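Local coordinates for fatty acid biosynthesis transcriptional regulator (Streptococcus pneumoniae, PDB 6JBX), which represses the pneumococcal fatty acid synthesis pathway as a MarR-family DNA-binding regulator, with acyl-ACP as co-repressor, at residues Asp50-Ala55 against Leu101-Lys106; Lys39-Lys44 against Glu82-Ile87. All coordinates share one frame; numbering follows the deposited sequence.

Interaction 1. Residues Asp50-Ala55 against Leu101-Lys106; sequences DVIGKA and LHLTKK
Ile52 and Gly53 set the last turn of helix 43-54 across the end of strand 99-103; over the short segments the two axes run almost perpendicular, at 91°, and come within 7.2 Å of each other. No direct hydrogen bond crosses the gap, so the join is made by apolar packing and one water. Ile52 carries most of it. Its CG2 branch is anti to the backbone N (chi1 -57° for CG1) and reaches the strand backbone, where Ile52 CG2 lies 3.6 Å from His102 CA. Ile52 CG2 also meets Leu103 CD2 at 3.7 Å. The other branch ends against Leu101, with Ile52 CD1 4.1 Å from Leu101 CD1. Ile52 is thus spread along the strand from Leu101 to Leu103, with Val58 also on it.

This is the core of a winged helix-turn-helix domain of the MarR type: the two antiparallel strands 87-91 and 99-103 form the wing, and helix 43-54 packs on its base. Leu101 also touches Val63 of helix 60-67, tying a third element into the same apolar cluster.

Leu103 uses its two methyls differently. CD2 goes to Ile52, whereas Gly53 has no side chain, which leaves room for Leu103 CD1 to settle 3.5 Å from Gly53 CA. The leucine is covered further by Arg108 and His111 of helix 105-125. Polar backbone atoms at this join are served by water 1, which donates to Ile52 O at 3.1 Å and accepts from Leu103 N at 2.9 Å, bridging helix and strand. Away from the strand, Lys54 NZ forms a salt bridge with Asp50 OD2, one turn back, on the syn side but 26° out of the carboxylate plane.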
loop_
_atom_site.group_PDB
_atom_site.type_symbol
_atom_site.label_atom_id
_atom_site.label_comp_id
_atom_site.label_asym_id
_atom_site.label_seq_id
_atom_site.Cartn_x
_atom_site.Cartn_y
_atom_site.Cartn_z
ATOM N N ASP A 50 -14.374 -6.601 -3.968
ATOM C CA ASP A 50 -14.586 -6.511 -2.515
ATOM C C ASP A 50 -15.735 -5.542 -2.199
ATOM O O ASP A 50 -16.635 -5.873 -1.447
ATOM C CB ASP A 50 -13.287 -6.035 -1.848
ATOM C CG ASP A 50 -13.298 -6.138 -0.344
ATOM O OD1 ASP A 50 -13.724 -7.204 0.162
ATOM O OD2 ASP A 50 -12.909 -5.134 0.303
ATOM N N VAL A 51 -15.712 -4.376 -2.804
ATOM C CA VAL A 51 -16.783 -3.414 -2.619
ATOM C C VAL A 51 -18.124 -4.060 -3.019
ATOM O O VAL A 51 -19.105 -3.983 -2.271
ATOM C CB VAL A 51 -16.518 -2.131 -3.423
ATOM C CG1 VAL A 51 -17.730 -1.215 -3.424
ATOM C CG2 VAL A 51 -15.292 -1.390 -2.914
ATOM N N ILE A 52 -18.179 -4.688 -4.198
ATOM C CA ILE A 52 -19.444 -5.230 -4.701
ATOM C C ILE A 52 -19.896 -6.374 -3.787
ATOM O O ILE A 52 -21.078 -6.515 -3.500
ATOM C CB ILE A 52 -19.313 -5.672 -6.173
ATOM C CG1 ILE A 52 -18.848 -4.517 -7.058
ATOM C CG2 ILE A 52 -20.624 -6.275 -6.691
ATOM C CD1 ILE A 52 -18.492 -4.914 -8.476
ATOM N N GLY A 53 -18.969 -7.182 -3.297
ATOM C CA GLY A 53 -19.367 -8.351 -2.487
ATOM C C GLY A 53 -19.934 -7.952 -1.124
ATOM O O GLY A 53 -20.892 -8.560 -0.624
ATOM N N LYS A 54 -19.377 -6.906 -0.541
ATOM C CA LYS A 54 -19.829 -6.410 0.764
ATOM C C LYS A 54 -21.189 -5.709 0.622
ATOM O O LYS A 54 -21.962 -5.684 1.567
ATOM C CB LYS A 54 -18.810 -5.427 1.356
ATOM C CG LYS A 54 -17.567 -6.055 1.967
ATOM C CD LYS A 54 -16.488 -5.028 2.277
ATOM C CE LYS A 54 -15.276 -5.611 2.977
ATOM N NZ LYS A 54 -14.121 -4.678 2.902
ATOM N N ALA A 55 -21.457 -5.126 -0.548
ATOM C CA ALA A 55 -22.654 -4.314 -0.744
ATOM C C ALA A 55 -23.346 -4.689 -2.053
ATOM O O ALA A 55 -23.269 -3.929 -3.054
ATOM C CB ALA A 55 -22.275 -2.853 -0.746
ATOM N N LEU A 101 -24.772 -3.511 -9.408
ATOM C CA LEU A 101 -23.702 -4.499 -9.625
ATOM C C LEU A 101 -23.842 -5.618 -8.599
ATOM O O LEU A 101 -24.132 -5.359 -7.447
ATOM C CB LEU A 101 -22.339 -3.838 -9.449
ATOM C CG LEU A 101 -22.078 -2.611 -10.303
ATOM C CD1 LEU A 101 -20.894 -1.851 -9.732
ATOM C CD2 LEU A 101 -21.850 -2.990 -11.755
ATOM N N HIS A 102 -23.533 -6.833 -9.005
ATOM C CA HIS A 102 -23.465 -7.940 -8.033
ATOM C C HIS A 102 -22.483 -9.001 -8.535
ATOM O O HIS A 102 -22.168 -9.085 -9.770
ATOM C CB HIS A 102 -24.856 -8.518 -7.751
ATOM C CG HIS A 102 -25.481 -9.217 -8.913
ATOM N ND1 HIS A 102 -25.216 -10.545 -9.211
ATOM C CD2 HIS A 102 -26.405 -8.802 -9.808
ATOM C CE1 HIS A 102 -25.933 -10.910 -10.259
ATOM N NE2 HIS A 102 -26.679 -9.859 -10.642
ATOM N N LEU A 103 -21.999 -9.790 -7.583
ATOM C CA LEU A 103 -20.981 -10.770 -7.875
ATOM C C LEU A 103 -21.645 -11.992 -8.501
ATOM O O LEU A 103 -22.662 -12.441 -8.020
ATOM C CB LEU A 103 -20.234 -11.184 -6.599
ATOM C CG LEU A 103 -19.376 -10.121 -5.902
ATOM C CD1 LEU A 103 -18.508 -10.773 -4.850
ATOM C CD2 LEU A 103 -18.509 -9.343 -6.876
ATOM N N THR A 104 -20.992 -12.561 -9.506
ATOM C CA THR A 104 -21.339 -13.890 -9.985
ATOM C C THR A 104 -20.917 -14.906 -8.910
ATOM O O THR A 104 -20.350 -14.550 -7.872
ATOM C CB THR A 104 -20.661 -14.208 -11.325
ATOM O OG1 THR A 104 -19.237 -14.332 -11.170
ATOM C CG2 THR A 104 -20.976 -13.185 -12.396
ATOM N N LYS A 105 -21.179 -16.170 -9.165
ATOM C CA LYS A 105 -20.737 -17.208 -8.257
ATOM C C LYS A 105 -19.214 -17.207 -8.219
ATOM O O LYS A 105 -18.632 -17.459 -7.188
ATOM C CB LYS A 105 -21.236 -18.592 -8.690
ATOM C CG LYS A 105 -20.819 -19.727 -7.758
ATOM C CD LYS A 105 -21.001 -19.396 -6.262
ATOM C CE LYS A 105 -19.841 -19.802 -5.366
ATOM N NZ LYS A 105 -19.965 -19.263 -3.978
ATOM N N LYS A 106 -18.591 -16.945 -9.361
ATOM C CA LYS A 106 -17.161 -16.970 -9.440
ATOM C C LYS A 106 -16.622 -15.815 -8.594
ATOM O O LYS A 106 -15.682 -15.991 -7.845
ATOM C CB LYS A 106 -16.702 -16.916 -10.900
ATOM C CG LYS A 106 -15.232 -17.231 -11.136
ATOM C CD LYS A 106 -14.813 -17.130 -12.608
ATOM C CE LYS A 106 -13.421 -17.678 -12.859
ATOM N NZ LYS A 106 -12.916 -17.292 -14.202
HETATM O O HOH W 1 -22.716 -8.723 -4.997
#

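Interaction 2. Residues Lys39-Lys44 against Glu82-Ile87; sequences KDISIK and ERKGYI. With nucleotides of chain C.
Asp40 is gripped by two side chains of segment 82-87. Tyr86 OH donates at 2.6 Å to Asp40 OD1, which accepts on its syn lone pair, with the carboxylate turned 50° from the ring. Lys84 NZ gives a 2.7 Å hydrogen bond to Asp40 O, nearly in line with the carbonyl (166°); its chain slides past the carboxylate and bends at chi3. Over one face of the Tyr86 ring lies Ile41 CD1, a CH-pi contact 3.9 Å from the centroid and offset toward the rim, nearest CE2.

Further out, Lys84 NZ has a salt bridge to Glu45, while Ile49 of helix 43-54 and Ile110 of helix 105-125 pack on both Ile41 and Tyr86. Gly85, with positive phi, closes helix 71-84 in a Schellman motif and turns the chain toward Tyr86. Just past Ile41, Ser42 N-caps helix 43-54, and Ser42 OG donates to OP1 of DG13 of chain C at 2.5 Å. The lysine and tyrosine bonds tie Asp40 to segment 82-87 two residues before this phosphate contact. Lys84 NZ stands 4.8 Å from Asp40 OD2 and is shared with Glu45, but it and the Tyr86 bond would probably favour the charged carboxylate.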
loop_
_atom_site.group_PDB
_atom_site.type_symbol
_atom_site.label_atom_id
_atom_site.label_comp_id
_atom_site.label_asym_id
_atom_site.label_seq_id
_atom_site.Cartn_x
_atom_site.Cartn_y
_atom_site.Cartn_z
ATOM N N LYS A 39 -6.315 -16.835 -11.513
ATOM C CA LYS A 39 -5.037 -16.194 -11.765
ATOM C C LYS A 39 -5.175 -14.941 -12.614
ATOM O O LYS A 39 -4.173 -14.318 -12.890
ATOM C CB LYS A 39 -4.050 -17.132 -12.455
ATOM C CG LYS A 39 -3.718 -18.358 -11.644
ATOM C CD LYS A 39 -2.681 -19.211 -12.338
ATOM C CE LYS A 39 -2.194 -20.313 -11.439
ATOM N NZ LYS A 39 -3.298 -20.907 -10.670
ATOM N N ASP A 40 -6.379 -14.514 -12.898
ATOM C CA ASP A 40 -6.573 -13.390 -13.821
ATOM C C ASP A 40 -7.169 -12.163 -13.091
ATOM O O ASP A 40 -7.850 -11.365 -13.732
ATOM C CB ASP A 40 -7.483 -13.820 -14.981
ATOM C CG ASP A 40 -8.869 -14.240 -14.518
ATOM O OD1 ASP A 40 -9.000 -14.621 -13.330
ATOM O OD2 ASP A 40 -9.813 -14.152 -15.335
ATOM N N ILE A 41 -6.870 -11.982 -11.789
ATOM C CA ILE A 41 -7.422 -10.898 -10.980
ATOM C C ILE A 41 -6.264 -10.212 -10.239
ATOM O O ILE A 41 -5.542 -10.837 -9.475
ATOM C CB ILE A 41 -8.487 -11.415 -9.999
ATOM C CG1 ILE A 41 -9.775 -11.829 -10.711
ATOM C CG2 ILE A 41 -8.789 -10.383 -8.913
ATOM C CD1 ILE A 41 -10.460 -10.688 -11.451
ATOM N N SER A 42 -6.089 -8.946 -10.522
ATOM C CA SER A 42 -5.100 -8.124 -9.887
ATOM C C SER A 42 -5.609 -7.656 -8.519
ATOM O O SER A 42 -6.821 -7.705 -8.223
ATOM C CB SER A 42 -4.840 -6.904 -10.734
ATOM O OG SER A 42 -5.922 -5.994 -10.502
ATOM N N ILE A 43 -4.699 -7.107 -7.716
ATOM C CA ILE A 43 -5.116 -6.629 -6.402
ATOM C C ILE A 43 -6.087 -5.459 -6.573
ATOM O O ILE A 43 -7.034 -5.354 -5.798
ATOM C CB ILE A 43 -3.920 -6.290 -5.481
ATOM C CG1 ILE A 43 -4.397 -5.951 -4.066
ATOM C CG2 ILE A 43 -3.035 -5.158 -6.047
ATOM C CD1 ILE A 43 -4.998 -7.109 -3.296
ATOM N N LYS A 44 -5.927 -4.619 -7.588
ATOM C CA LYS A 44 -6.877 -3.507 -7.788
ATOM C C LYS A 44 -8.252 -4.017 -8.224
ATOM O O LYS A 44 -9.275 -3.506 -7.736
ATOM C CB LYS A 44 -6.365 -2.501 -8.810
ATOM C CG LYS A 44 -5.152 -1.724 -8.338
ATOM C CD LYS A 44 -5.443 -1.079 -7.018
ATOM C CE LYS A 44 -4.374 -0.127 -6.546
ATOM N NZ LYS A 44 -4.469 0.011 -5.070
ATOM N N GLU A 82 -16.642 -8.017 -15.811
ATOM C CA GLU A 82 -17.830 -8.665 -16.413
ATOM C C GLU A 82 -17.342 -9.620 -17.511
ATOM O O GLU A 82 -17.723 -10.728 -17.506
ATOM C CB GLU A 82 -18.825 -7.646 -16.981
ATOM C CG GLU A 82 -20.167 -8.267 -17.395
ATOM C CD GLU A 82 -21.361 -7.314 -17.484
ATOM O OE1 GLU A 82 -21.167 -6.134 -17.911
ATOM O OE2 GLU A 82 -22.493 -7.747 -17.110
ATOM N N ARG A 83 -16.457 -9.163 -18.392
ATOM C CA ARG A 83 -15.876 -10.020 -19.428
ATOM C C ARG A 83 -15.280 -11.288 -18.798
ATOM O O ARG A 83 -15.428 -12.379 -19.373
ATOM C CB ARG A 83 -14.793 -9.259 -20.207
ATOM C CG ARG A 83 -13.969 -10.136 -21.153
ATOM C CD ARG A 83 -12.919 -9.388 -21.972
ATOM N NE ARG A 83 -11.981 -8.610 -21.154
ATOM C CZ ARG A 83 -10.902 -9.108 -20.554
ATOM N NH1 ARG A 83 -10.609 -10.390 -20.688
ATOM N NH2 ARG A 83 -10.125 -8.332 -19.820
ATOM N N LYS A 84 -14.578 -11.169 -17.655
ATOM C CA LYS A 84 -13.894 -12.314 -17.098
ATOM C C LYS A 84 -14.840 -13.155 -16.251
ATOM O O LYS A 84 -14.424 -14.160 -15.777
ATOM C CB LYS A 84 -12.666 -11.865 -16.306
ATOM C CG LYS A 84 -11.520 -11.367 -17.171
ATOM C CD LYS A 84 -10.213 -11.155 -16.454
ATOM C CE LYS A 84 -10.093 -9.735 -15.944
ATOM N NZ LYS A 84 -8.757 -9.460 -15.371
ATOM N N GLY A 85 -16.096 -12.742 -16.054
ATOM C CA GLY A 85 -17.101 -13.597 -15.426
ATOM C C GLY A 85 -17.213 -13.453 -13.909
ATOM O O GLY A 85 -17.790 -14.351 -13.253
ATOM N N TYR A 86 -16.765 -12.330 -13.338
ATOM C CA TYR A 86 -16.787 -12.143 -11.847
ATOM C C TYR A 86 -17.951 -11.279 -11.381
ATOM O O TYR A 86 -18.347 -11.364 -10.230
ATOM C CB TYR A 86 -15.468 -11.548 -11.378
ATOM C CG TYR A 86 -14.315 -12.504 -11.536
ATOM C CD1 TYR A 86 -14.057 -13.482 -10.587
ATOM C CD2 TYR A 86 -13.468 -12.436 -12.627
ATOM C CE1 TYR A 86 -12.994 -14.364 -10.717
ATOM C CE2 TYR A 86 -12.378 -13.293 -12.754
ATOM C CZ TYR A 86 -12.173 -14.300 -11.823
ATOM O OH TYR A 86 -11.117 -15.181 -11.938
ATOM N N ILE A 87 -18.494 -10.445 -12.249
ATOM C CA ILE A 87 -19.579 -9.572 -11.842
ATOM C C ILE A 87 -20.661 -9.527 -12.932
ATOM O O ILE A 87 -20.415 -9.890 -14.092
ATOM C CB ILE A 87 -19.058 -8.151 -11.587
ATOM C CG1 ILE A 87 -18.650 -7.502 -12.910
ATOM C CG2 ILE A 87 -17.938 -8.156 -10.553
ATOM C CD1 ILE A 87 -18.858 -6.027 -12.964
ATOM P P DG C 13 -5.949 -3.399 -13.352
ATOM O OP1 DG C 13 -5.651 -4.069 -12.082
ATOM O OP2 DG C 13 -7.327 -3.434 -13.963
ATOM O "O5'" DG C 13 -5.550 -1.879 -13.165
ATOM C "C5'" DG C 13 -4.348 -1.521 -12.473
ATOM C "C4'" DG C 13 -4.267 -0.017 -12.461
ATOM O "O4'" DG C 13 -4.039 0.400 -13.816
ATOM C "C3'" DG C 13 -5.546 0.713 -12.004
ATOM O "O3'" DG C 13 -5.183 1.578 -10.922
ATOM C "C2'" DG C 13 -6.038 1.426 -13.251
ATOM C "C1'" DG C 13 -4.744 1.588 -14.054
ATOM N N9 DG C 13 -4.838 1.728 -15.498
ATOM C C8 DG C 13 -5.545 0.937 -16.374
ATOM N N7 DG C 13 -5.374 1.274 -17.623
ATOM C C5 DG C 13 -4.454 2.313 -17.572
ATOM C C6 DG C 13 -3.881 3.076 -18.608
ATOM O O6 DG C 13 -4.080 2.995 -19.832
ATOM N N1 DG C 13 -3.023 4.049 -18.110
ATOM C C2 DG C 13 -2.728 4.242 -16.782
ATOM N N2 DG C 13 -1.862 5.220 -16.500
ATOM N N3 DG C 13 -3.245 3.523 -15.802
ATOM C C4 DG C 13 -4.126 2.613 -16.264
HETATM O O HOH W 2 -11.865 -15.403 -15.270
#

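How the interactions relate
The two contacts lie about 11 Å apart, centre to centre, in the winged helix-turn-helix domain and share helix 43-54: interaction 2 takes its start and interaction 1 its end. Along the chain their segments alternate, 39-44, 50-55, 82-87, 101-106, so the contacts interlock rather than nest. They also touch directly, since Thr104 OG1 probably bonds to Gly85 O (2.5 Å) and Thr104 N to Tyr86 O (3.0 Å), where the second wing strand gives way to helix 105-125. Interaction 2 reaches the DNA backbone through Ser42, whereas interaction 1 is a buried packing contact joining the same helix to the wing.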